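Local coordinates for penicillin-binding protein (Bacillus halodurans, PDB 3TG9) that probably acts as a serine-type penicillin-binding protein of the beta-lactamase family, and is thus expected to react covalently with beta-lactams, at residues 60-68 with 172-183; 184-194 with 230-240. All blocks are in the same frame, centred on the assembly; numbering follows the deposited sequence.

Contact 1: residues 60-68 with 172-183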
loop_
_atom_site.group_PDB
_atom_site.type_symbol
_atom_site.label_atom_id
_atom_site.label_comp_id
_atom_site.label_asym_id
_atom_site.label_seq_id
_atom_site.Cartn_x
_atom_site.Cartn_y
_atom_site.Cartn_z
ATOM N N PHE B 60 -24.159 -0.613 -8.644
ATOM C CA PHE B 60 -23.867 -1.882 -9.307
ATOM C C PHE B 60 -24.392 -3.021 -8.445
ATOM O O PHE B 60 -24.823 -4.053 -8.955
ATOM C CB PHE B 60 -22.353 -2.098 -9.528
ATOM C CG PHE B 60 -21.628 -0.914 -10.125
ATOM C CD1 PHE B 60 -22.319 0.141 -10.702
ATOM C CD2 PHE B 60 -20.237 -0.872 -10.121
ATOM C CE1 PHE B 60 -21.637 1.225 -11.245
ATOM C CE2 PHE B 60 -19.551 0.206 -10.663
ATOM C CZ PHE B 60 -20.260 1.258 -11.223
ATOM N N THR B 61 -24.332 -2.838 -7.130
ATOM C CA THR B 61 -24.859 -3.836 -6.209
ATOM C C THR B 61 -26.372 -3.937 -6.372
ATOM O O THR B 61 -26.926 -5.034 -6.412
ATOM C CB THR B 61 -24.515 -3.495 -4.751
ATOM O OG1 THR B 61 -23.100 -3.328 -4.629
ATOM C CG2 THR B 61 -24.972 -4.598 -3.817
ATOM N N ALA B 62 -27.034 -2.792 -6.486
ATOM C CA ALA B 62 -28.486 -2.771 -6.658
ATOM C C ALA B 62 -28.872 -3.383 -7.993
ATOM O O ALA B 62 -29.824 -4.157 -8.079
ATOM C CB ALA B 62 -29.013 -1.364 -6.548
ATOM N N ILE B 63 -28.128 -3.037 -9.038
ATOM C CA ILE B 63 -28.382 -3.594 -10.361
ATOM C C ILE B 63 -28.282 -5.121 -10.306
ATOM O O ILE B 63 -29.134 -5.835 -10.835
ATOM C CB ILE B 63 -27.376 -3.053 -11.393
ATOM C CG1 ILE B 63 -27.525 -1.541 -11.553
ATOM C CG2 ILE B 63 -27.543 -3.755 -12.747
ATOM C CD1 ILE B 63 -26.589 -0.944 -12.602
ATOM N N ALA B 64 -27.234 -5.618 -9.659
ATOM C CA ALA B 64 -27.013 -7.058 -9.562
ATOM C C ALA B 64 -28.163 -7.737 -8.828
ATOM O O ALA B 64 -28.646 -8.788 -9.249
ATOM C CB ALA B 64 -25.692 -7.345 -8.858
ATOM N N ILE B 65 -28.597 -7.130 -7.728
ATOM C CA ILE B 65 -29.672 -7.690 -6.912
ATOM C C ILE B 65 -30.982 -7.721 -7.689
ATOM O O ILE B 65 -31.768 -8.667 -7.574
ATOM C CB ILE B 65 -29.877 -6.890 -5.620
ATOM C CG1 ILE B 65 -28.808 -7.261 -4.591
ATOM C CG2 ILE B 65 -31.268 -7.152 -5.053
ATOM C CD1 ILE B 65 -28.946 -8.672 -4.055
ATOM N N CYS B 66 -31.209 -6.687 -8.489
ATOM C CA CYS B 66 -32.403 -6.628 -9.327
ATOM C C CYS B 66 -32.362 -7.703 -10.409
ATOM O O CYS B 66 -33.391 -8.284 -10.737
ATOM C CB CYS B 66 -32.558 -5.239 -9.946
ATOM S SG CYS B 66 -32.953 -3.981 -8.728
ATOM N N GLN B 67 -31.175 -7.980 -10.947
ATOM C CA GLN B 67 -31.044 -9.007 -11.983
ATOM C C GLN B 67 -31.424 -10.382 -11.457
ATOM O O GLN B 67 -31.994 -11.198 -12.182
ATOM C CB GLN B 67 -29.626 -9.069 -12.534
ATOM C CG GLN B 67 -29.198 -7.867 -13.330
ATOM C CD GLN B 67 -27.765 -7.995 -13.790
ATOM O OE1 GLN B 67 -26.961 -8.660 -13.138
ATOM N NE2 GLN B 67 -27.436 -7.365 -14.916
ATOM N N LEU B 68 -31.093 -10.639 -10.197
ATOM C CA LEU B 68 -31.458 -11.898 -9.565
ATOM C C LEU B 68 -32.969 -11.965 -9.384
ATOM O O LEU B 68 -33.580 -13.023 -9.543
ATOM C CB LEU B 68 -30.756 -12.049 -8.218
ATOM C CG LEU B 68 -29.224 -12.076 -8.268
ATOM C CD1 LEU B 68 -28.664 -12.223 -6.876
ATOM C CD2 LEU B 68 -28.735 -13.195 -9.173
ATOM N N PHE B 172 -18.932 -11.772 -5.275
ATOM C CA PHE B 172 -19.602 -10.537 -5.642
ATOM C C PHE B 172 -18.938 -9.878 -6.845
ATOM O O PHE B 172 -19.602 -9.545 -7.828
ATOM C CB PHE B 172 -19.655 -9.553 -4.474
ATOM C CG PHE B 172 -20.258 -8.231 -4.845
ATOM C CD1 PHE B 172 -21.630 -8.104 -5.008
ATOM C CD2 PHE B 172 -19.455 -7.124 -5.067
ATOM C CE1 PHE B 172 -22.190 -6.889 -5.366
ATOM C CE2 PHE B 172 -20.009 -5.906 -5.433
ATOM C CZ PHE B 172 -21.380 -5.790 -5.583
ATOM N N GLN B 173 -17.626 -9.702 -6.753
ATOM C CA GLN B 173 -16.823 -9.095 -7.812
ATOM C C GLN B 173 -16.962 -9.826 -9.149
ATOM O O GLN B 173 -17.102 -9.198 -10.213
ATOM C CB GLN B 173 -15.350 -9.045 -7.380
ATOM C CG GLN B 173 -15.082 -8.184 -6.129
ATOM C CD GLN B 173 -15.457 -8.866 -4.811
ATOM O OE1 GLN B 173 -15.883 -10.022 -4.790
ATOM N NE2 GLN B 173 -15.281 -8.146 -3.697
ATOM N N GLU B 174 -16.923 -11.152 -9.091
ATOM C CA GLU B 174 -17.108 -11.970 -10.276
ATOM C C GLU B 174 -18.473 -11.712 -10.905
ATOM O O GLU B 174 -18.586 -11.559 -12.123
ATOM C CB GLU B 174 -16.961 -13.454 -9.937
ATOM C CG GLU B 174 -15.527 -13.932 -9.880
ATOM C CD GLU B 174 -15.406 -15.330 -9.306
ATOM O OE1 GLU B 174 -16.355 -15.793 -8.640
ATOM O OE2 GLU B 174 -14.349 -15.962 -9.507
ATOM N N TYR B 175 -19.510 -11.663 -10.073
ATOM C CA TYR B 175 -20.853 -11.429 -10.579
ATOM C C TYR B 175 -20.935 -10.096 -11.326
ATOM O O TYR B 175 -21.411 -10.037 -12.463
ATOM C CB TYR B 175 -21.905 -11.485 -9.467
ATOM C CG TYR B 175 -23.317 -11.397 -10.025
ATOM C CD1 TYR B 175 -24.079 -12.543 -10.220
ATOM C CD2 TYR B 175 -23.865 -10.176 -10.401
ATOM C CE1 TYR B 175 -25.358 -12.476 -10.757
ATOM C CE2 TYR B 175 -25.149 -10.098 -10.938
ATOM C CZ TYR B 175 -25.888 -11.253 -11.111
ATOM O OH TYR B 175 -27.164 -11.192 -11.644
ATOM N N VAL B 176 -20.455 -9.031 -10.693
ATOM C CA VAL B 176 -20.607 -7.694 -11.256
ATOM C C VAL B 176 -19.802 -7.495 -12.533
ATOM O O VAL B 176 -20.306 -6.951 -13.514
ATOM C CB VAL B 176 -20.256 -6.599 -10.228
ATOM C CG1 VAL B 176 -20.232 -5.231 -10.891
ATOM C CG2 VAL B 176 -21.256 -6.614 -9.079
ATOM N N GLU B 177 -18.548 -7.931 -12.518
ATOM C CA GLU B 177 -17.683 -7.799 -13.685
ATOM C C GLU B 177 -18.265 -8.564 -14.884
ATOM O O GLU B 177 -18.106 -8.157 -16.043
ATOM C CB GLU B 177 -16.251 -8.265 -13.337
ATOM C CG GLU B 177 -15.655 -7.479 -12.148
ATOM C CD GLU B 177 -14.234 -7.891 -11.757
ATOM O OE1 GLU B 177 -13.896 -9.095 -11.840
ATOM O OE2 GLU B 177 -13.456 -7.003 -11.334
ATOM N N ALA B 178 -18.968 -9.655 -14.598
ATOM C CA ALA B 178 -19.559 -10.483 -15.643
ATOM C C ALA B 178 -20.952 -9.994 -16.071
ATOM O O ALA B 178 -21.221 -9.819 -17.258
ATOM C CB ALA B 178 -19.623 -11.935 -15.181
ATOM N N ASN B 179 -21.826 -9.763 -15.097
ATOM C CA ASN B 179 -23.220 -9.430 -15.367
ATOM C C ASN B 179 -23.518 -7.943 -15.457
ATOM O O ASN B 179 -24.624 -7.549 -15.834
ATOM C CB ASN B 179 -24.115 -10.061 -14.308
ATOM C CG ASN B 179 -24.001 -11.562 -14.284
ATOM O OD1 ASN B 179 -24.461 -12.240 -15.196
ATOM N ND2 ASN B 179 -23.376 -12.092 -13.244
ATOM N N VAL B 180 -22.546 -7.109 -15.111
ATOM C CA VAL B 180 -22.767 -5.671 -15.162
ATOM C C VAL B 180 -21.743 -4.944 -16.021
ATOM O O VAL B 180 -22.112 -4.264 -16.965
ATOM C CB VAL B 180 -22.818 -5.043 -13.762
ATOM C CG1 VAL B 180 -22.953 -3.535 -13.872
ATOM C CG2 VAL B 180 -23.969 -5.632 -12.962
ATOM N N PHE B 181 -20.459 -5.076 -15.703
ATOM C CA PHE B 181 -19.445 -4.416 -16.521
ATOM C C PHE B 181 -19.427 -4.959 -17.948
ATOM O O PHE B 181 -19.302 -4.196 -18.902
ATOM C CB PHE B 181 -18.050 -4.532 -15.902
ATOM C CG PHE B 181 -17.924 -3.865 -14.562
ATOM C CD1 PHE B 181 -18.856 -2.921 -14.150
ATOM C CD2 PHE B 181 -16.865 -4.169 -13.720
ATOM C CE1 PHE B 181 -18.748 -2.304 -12.912
ATOM C CE2 PHE B 181 -16.744 -3.554 -12.484
ATOM C CZ PHE B 181 -17.679 -2.622 -12.076
ATOM N N GLN B 182 -19.554 -6.274 -18.086
ATOM C CA GLN B 182 -19.398 -6.918 -19.382
ATOM C C GLN B 182 -20.661 -6.684 -20.184
ATOM O O GLN B 182 -20.612 -6.307 -21.353
ATOM C CB GLN B 182 -19.178 -8.421 -19.207
ATOM C CG GLN B 182 -18.504 -9.099 -20.389
ATOM C CD GLN B 182 -16.988 -8.960 -20.352
ATOM O OE1 GLN B 182 -16.450 -7.867 -20.147
ATOM N NE2 GLN B 182 -16.293 -10.074 -20.550
ATOM N N ARG B 183 -21.790 -6.906 -19.522
ATOM C CA ARG B 183 -23.107 -6.756 -20.117
ATOM C C ARG B 183 -23.415 -5.297 -20.466
ATOM O O ARG B 183 -24.455 -5.012 -21.050
ATOM C CB ARG B 183 -24.163 -7.325 -19.164
ATOM C CG ARG B 183 -25.430 -7.816 -19.833
ATOM C CD ARG B 183 -26.307 -8.581 -18.846
ATOM N NE ARG B 183 -27.729 -8.404 -19.135
ATOM C CZ ARG B 183 -28.713 -8.987 -18.454
ATOM N NH1 ARG B 183 -28.427 -9.798 -17.441
ATOM N NH2 ARG B 183 -29.986 -8.759 -18.785
#

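Contact 2: residues 184-194 with 230-240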
loop_
_atom_site.group_PDB
_atom_site.type_symbol
_atom_site.label_atom_id
_atom_site.label_comp_id
_atom_site.label_asym_id
_atom_site.label_seq_id
_atom_site.Cartn_x
_atom_site.Cartn_y
_atom_site.Cartn_z
ATOM N N ALA B 184 -22.513 -4.377 -20.126
ATOM C CA ALA B 184 -22.703 -2.964 -20.465
ATOM C C ALA B 184 -21.521 -2.362 -21.214
ATOM O O ALA B 184 -21.458 -1.144 -21.403
ATOM C CB ALA B 184 -22.997 -2.145 -19.213
ATOM N N GLY B 185 -20.569 -3.207 -21.605
ATOM C CA GLY B 185 -19.454 -2.780 -22.430
ATOM C C GLY B 185 -18.329 -2.085 -21.693
ATOM O O GLY B 185 -17.513 -1.407 -22.310
ATOM N N MET B 186 -18.281 -2.255 -20.373
ATOM C CA MET B 186 -17.268 -1.615 -19.538
ATOM C C MET B 186 -16.015 -2.496 -19.368
ATOM O O MET B 186 -15.849 -3.144 -18.334
ATOM C CB MET B 186 -17.869 -1.284 -18.169
ATOM C CG MET B 186 -19.149 -0.438 -18.246
ATOM S SD MET B 186 -20.095 -0.385 -16.693
ATOM C CE MET B 186 -18.931 0.463 -15.624
ATOM N N HIS B 187 -15.137 -2.499 -20.369
ATOM C CA HIS B 187 -13.968 -3.385 -20.369
ATOM C C HIS B 187 -12.759 -2.816 -19.623
ATOM O O HIS B 187 -11.741 -3.487 -19.496
ATOM C CB HIS B 187 -13.558 -3.738 -21.804
ATOM C CG HIS B 187 -14.716 -4.025 -22.713
ATOM N ND1 HIS B 187 -15.383 -5.231 -22.710
ATOM C CD2 HIS B 187 -15.318 -3.260 -23.653
ATOM C CE1 HIS B 187 -16.352 -5.195 -23.607
ATOM N NE2 HIS B 187 -16.336 -4.012 -24.196
ATOM N N GLU B 188 -12.865 -1.582 -19.143
ATOM C CA GLU B 188 -11.777 -0.964 -18.398
ATOM C C GLU B 188 -12.090 -0.782 -16.913
ATOM O O GLU B 188 -11.497 0.070 -16.254
ATOM C CB GLU B 188 -11.431 0.394 -19.002
ATOM C CG GLU B 188 -10.927 0.338 -20.427
ATOM C CD GLU B 188 -10.078 1.548 -20.769
ATOM O OE1 GLU B 188 -10.386 2.232 -21.764
ATOM O OE2 GLU B 188 -9.105 1.824 -20.026
ATOM N N SER B 189 -13.008 -1.587 -16.392
ATOM C CA SER B 189 -13.479 -1.436 -15.019
ATOM C C SER B 189 -13.316 -2.723 -14.239
ATOM O O SER B 189 -13.313 -3.809 -14.819
ATOM C CB SER B 189 -14.962 -1.029 -14.996
ATOM O OG SER B 189 -15.128 0.295 -15.462
ATOM N N GLY B 190 -13.197 -2.604 -12.917
ATOM C CA GLY B 190 -13.018 -3.774 -12.075
ATOM C C GLY B 190 -12.839 -3.471 -10.594
ATOM O O GLY B 190 -12.697 -2.316 -10.166
ATOM N N TYR B 191 -12.859 -4.533 -9.803
ATOM C CA TYR B 191 -12.605 -4.420 -8.382
ATOM C C TYR B 191 -11.137 -4.738 -8.166
ATOM O O TYR B 191 -10.770 -5.872 -7.858
ATOM C CB TYR B 191 -13.530 -5.358 -7.607
ATOM C CG TYR B 191 -14.978 -4.940 -7.724
ATOM C CD1 TYR B 191 -15.606 -4.276 -6.685
ATOM C CD2 TYR B 191 -15.708 -5.182 -8.885
ATOM C CE1 TYR B 191 -16.920 -3.875 -6.780
ATOM C CE2 TYR B 191 -17.039 -4.779 -8.987
ATOM C CZ TYR B 191 -17.633 -4.126 -7.925
ATOM O OH TYR B 191 -18.941 -3.701 -7.993
ATOM N N PHE B 192 -10.298 -3.731 -8.388
ATOM C CA PHE B 192 -8.856 -3.895 -8.294
ATOM C C PHE B 192 -8.428 -3.835 -6.837
ATOM O O PHE B 192 -9.047 -3.134 -6.028
ATOM C CB PHE B 192 -8.117 -2.806 -9.080
ATOM C CG PHE B 192 -8.557 -2.673 -10.508
ATOM C CD1 PHE B 192 -8.948 -3.787 -11.230
ATOM C CD2 PHE B 192 -8.561 -1.434 -11.132
ATOM C CE1 PHE B 192 -9.351 -3.667 -12.547
ATOM C CE2 PHE B 192 -8.966 -1.304 -12.448
ATOM C CZ PHE B 192 -9.361 -2.418 -13.157
ATOM N N ALA B 193 -7.367 -4.569 -6.515
ATOM C CA ALA B 193 -6.793 -4.567 -5.177
ATOM C C ALA B 193 -5.521 -3.743 -5.211
ATOM O O ALA B 193 -4.832 -3.716 -6.223
ATOM C CB ALA B 193 -6.496 -5.985 -4.720
ATOM N N PHE B 194 -5.217 -3.072 -4.102
ATOM C CA PHE B 194 -4.092 -2.149 -4.047
ATOM C C PHE B 194 -2.766 -2.839 -4.354
ATOM O O PHE B 194 -1.852 -2.220 -4.902
ATOM C CB PHE B 194 -4.000 -1.494 -2.661
ATOM C CG PHE B 194 -5.037 -0.432 -2.404
ATOM C CD1 PHE B 194 -5.196 0.637 -3.283
ATOM C CD2 PHE B 194 -5.835 -0.485 -1.266
ATOM C CE1 PHE B 194 -6.142 1.615 -3.041
ATOM C CE2 PHE B 194 -6.776 0.492 -1.014
ATOM C CZ PHE B 194 -6.935 1.546 -1.901
ATOM N N ALA B 230 -15.095 0.243 -6.080
ATOM C CA ALA B 230 -14.819 -0.248 -7.433
ATOM C C ALA B 230 -14.112 0.819 -8.266
ATOM O O ALA B 230 -14.123 2.003 -7.913
ATOM C CB ALA B 230 -16.092 -0.697 -8.119
ATOM N N TYR B 231 -13.486 0.392 -9.363
ATOM C CA TYR B 231 -12.758 1.296 -10.251
ATOM C C TYR B 231 -13.428 1.356 -11.617
ATOM O O TYR B 231 -13.878 0.339 -12.129
ATOM C CB TYR B 231 -11.317 0.826 -10.448
ATOM C CG TYR B 231 -10.392 0.981 -9.241
ATOM C CD1 TYR B 231 -9.497 2.045 -9.160
ATOM C CD2 TYR B 231 -10.397 0.055 -8.204
ATOM C CE1 TYR B 231 -8.641 2.196 -8.074
ATOM C CE2 TYR B 231 -9.527 0.195 -7.097
ATOM C CZ TYR B 231 -8.655 1.266 -7.048
ATOM O OH TYR B 231 -7.789 1.423 -5.985
ATOM N N VAL B 232 -13.493 2.546 -12.202
ATOM C CA VAL B 232 -13.954 2.695 -13.573
ATOM C C VAL B 232 -13.208 3.853 -14.198
ATOM O O VAL B 232 -12.546 4.619 -13.496
ATOM C CB VAL B 232 -15.466 3.021 -13.650
ATOM C CG1 VAL B 232 -16.296 1.928 -12.987
ATOM C CG2 VAL B 232 -15.744 4.372 -13.022
ATOM N N THR B 233 -13.316 3.965 -15.521
ATOM C CA THR B 233 -12.937 5.174 -16.241
ATOM C C THR B 233 -14.212 5.994 -16.421
ATOM O O THR B 233 -15.312 5.442 -16.354
ATOM C CB THR B 233 -12.403 4.844 -17.641
ATOM O OG1 THR B 233 -13.421 4.158 -18.379
ATOM C CG2 THR B 233 -11.155 3.962 -17.560
ATOM N N ALA B 234 -14.071 7.297 -16.654
ATOM C CA ALA B 234 -15.227 8.177 -16.840
ATOM C C ALA B 234 -16.184 7.630 -17.888
ATOM O O ALA B 234 -17.407 7.617 -17.688
ATOM C CB ALA B 234 -14.775 9.584 -17.223
ATOM N N GLU B 235 -15.626 7.181 -19.008
ATOM C CA GLU B 235 -16.435 6.710 -20.122
ATOM C C GLU B 235 -17.084 5.348 -19.869
ATOM O O GLU B 235 -18.183 5.094 -20.345
ATOM C CB GLU B 235 -15.633 6.700 -21.427
ATOM C CG GLU B 235 -16.495 6.379 -22.632
ATOM C CD GLU B 235 -15.785 6.623 -23.953
ATOM O OE1 GLU B 235 -14.547 6.823 -23.940
ATOM O OE2 GLU B 235 -16.474 6.608 -25.002
ATOM N N ASP B 236 -16.419 4.468 -19.128
ATOM C CA ASP B 236 -17.094 3.263 -18.656
ATOM C C ASP B 236 -18.279 3.617 -17.720
ATOM O O ASP B 236 -19.263 2.886 -17.658
ATOM C CB ASP B 236 -16.117 2.314 -17.948
ATOM C CG ASP B 236 -15.498 1.285 -18.892
ATOM O OD1 ASP B 236 -15.623 1.440 -20.128
ATOM O OD2 ASP B 236 -14.894 0.308 -18.396
ATOM N N MET B 237 -18.185 4.718 -16.981
ATOM C CA MET B 237 -19.326 5.116 -16.150
ATOM C C MET B 237 -20.428 5.650 -17.054
ATOM O O MET B 237 -21.610 5.373 -16.847
ATOM C CB MET B 237 -18.960 6.156 -15.089
ATOM C CG MET B 237 -20.106 6.410 -14.090
ATOM S SD MET B 237 -20.488 4.918 -13.137
ATOM C CE MET B 237 -22.166 5.249 -12.564
ATOM N N MET B 238 -20.034 6.401 -18.072
ATOM C CA MET B 238 -20.985 6.836 -19.085
ATOM C C MET B 238 -21.680 5.623 -19.699
ATOM O O MET B 238 -22.895 5.586 -19.816
ATOM C CB MET B 238 -20.271 7.630 -20.173
ATOM C CG MET B 238 -21.197 8.135 -21.274
ATOM S SD MET B 238 -20.305 8.485 -22.788
ATOM C CE MET B 238 -20.262 6.853 -23.524
ATOM N N LYS B 239 -20.908 4.623 -20.094
ATOM C CA LYS B 239 -21.491 3.419 -20.680
ATOM C C LYS B 239 -22.425 2.714 -19.711
ATOM O O LYS B 239 -23.348 2.021 -20.133
ATOM C CB LYS B 239 -20.404 2.434 -21.123
ATOM C CG LYS B 239 -19.553 2.901 -22.296
ATOM C CD LYS B 239 -18.590 1.797 -22.734
ATOM C CE LYS B 239 -17.481 2.337 -23.628
ATOM N NZ LYS B 239 -17.993 3.351 -24.603
ATOM N N LEU B 240 -22.167 2.849 -18.411
ATOM C CA LEU B 240 -23.004 2.166 -17.434
ATOM C C LEU B 240 -24.406 2.783 -17.363
ATOM O O LEU B 240 -25.409 2.068 -17.289
ATOM C CB LEU B 240 -22.353 2.128 -16.044
ATOM C CG LEU B 240 -23.345 1.491 -15.063
ATOM C CD1 LEU B 240 -22.764 0.404 -14.213
ATOM C CD2 LEU B 240 -24.071 2.554 -14.229
HETATM O O HOH W 1 -14.512 -0.297 -21.795
HETATM O O HOH W 2 -8.332 -0.846 -4.244
#

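Contact 1: residues 60-68 with 172-183
Q67 reaches from helix 58-70 to the Y175 hydroxyl and the backbone of N179 on helix 172-182, tying together two helices of the penicillin-binding protein/beta-lactamase fold; the segments 60-68 and 172-182 cross almost perpendicularly, at 85°. The Q67 amide lies across the end of the Y175 ring, their planes 62° apart. Its OE1 accepts from Y175 OH at 2.9 Å, near the ring plane. Its NE2 gives a nearly straight bond of 3.0 Å to N179 O, which lies in the plane of the amide, and a further bond to L249 O. Both ends of the buried amide are therefore engaged, which fixes its flip. Y175 swings its ring out toward helix 58-70 with CG trans to the backbone N (chi1 -174°), and there A64 CB and L68 CD2 pack against the ring; N179 ND2 lies above the ring centre while donating to Y175 O. The R183 guanidinium slides past Q67 in the opposite sense, one face toward NE2.

At the start of segment 60-68 the contact turns aromatic. The F181 edge meets the F60 face in an offset T-shaped pair with nearly perpendicular planes, and V176 CG1 packs on F60 CB. I63 and V180 meet through their CG2 methyls. T61, close to a probable SxxK motif, bonds through its hydroxyl to S226 O, and the same OG1 lies 3.2 Å from F172 CZ.

Contact 2: residues 184-194 with 230-240
D236 OD2 is gripped by two donors from the turn 186-189: E188 N, at 2.9 Å and on the syn side, and S189 OG, at 2.9 Å on the anti lone pair. The other carboxylate oxygen, OD1, accepts from a water that also bridges G185 O and H187 N, so the whole carboxylate is tied to this type I turn. D236 is itself set in the first turn of its helix, where T233 is the N-cap and its OG1 accepts from D236 N.

Beside the turn, M186 SD lies 3.4 Å from L240 CB, and the bend at chi3 (65°) turns CE toward V232 CG1. Farther along, G190 and Y231 form a single antiparallel, hydrogen-bonded bridge. A230 CB sits over one face of the Y191 ring, a CH-pi contact 3.9 Å from the centroid. The F192 and Y231 ring planes are 29° apart and so displaced that F192 CD2 approaches Y231 CG rather than the ring centre. A second water joins Y231 OH to F192 O, and F194 packs on Y218 of the second subunit.

G185 closes helix 172-182 as the C-prime residue of a Schellman motif. From there the loop runs along helix 234-245 and strand 231-232, which pairs on with strand 51-52.

Overall arrangement
Contact 1 is the more deeply buried of the two: two helices cross there, mostly through apolar and aromatic side chains, with polar bonds concentrated round one glutamine. Contact 2 is partly exposed and joins a loop to a short strand and a helix start, relying more on backbone groups, a carboxylate and waters. The contacts run in series along the chain and touch, their centres about 12 Å apart. F181 O and M186 N probably bond where helix 172-182 gives way to the loop, and E177 OE2 probably accepts from Y191 N. F60 packs on L240, so helices 58-70, 172-182 and 234-245 share packing.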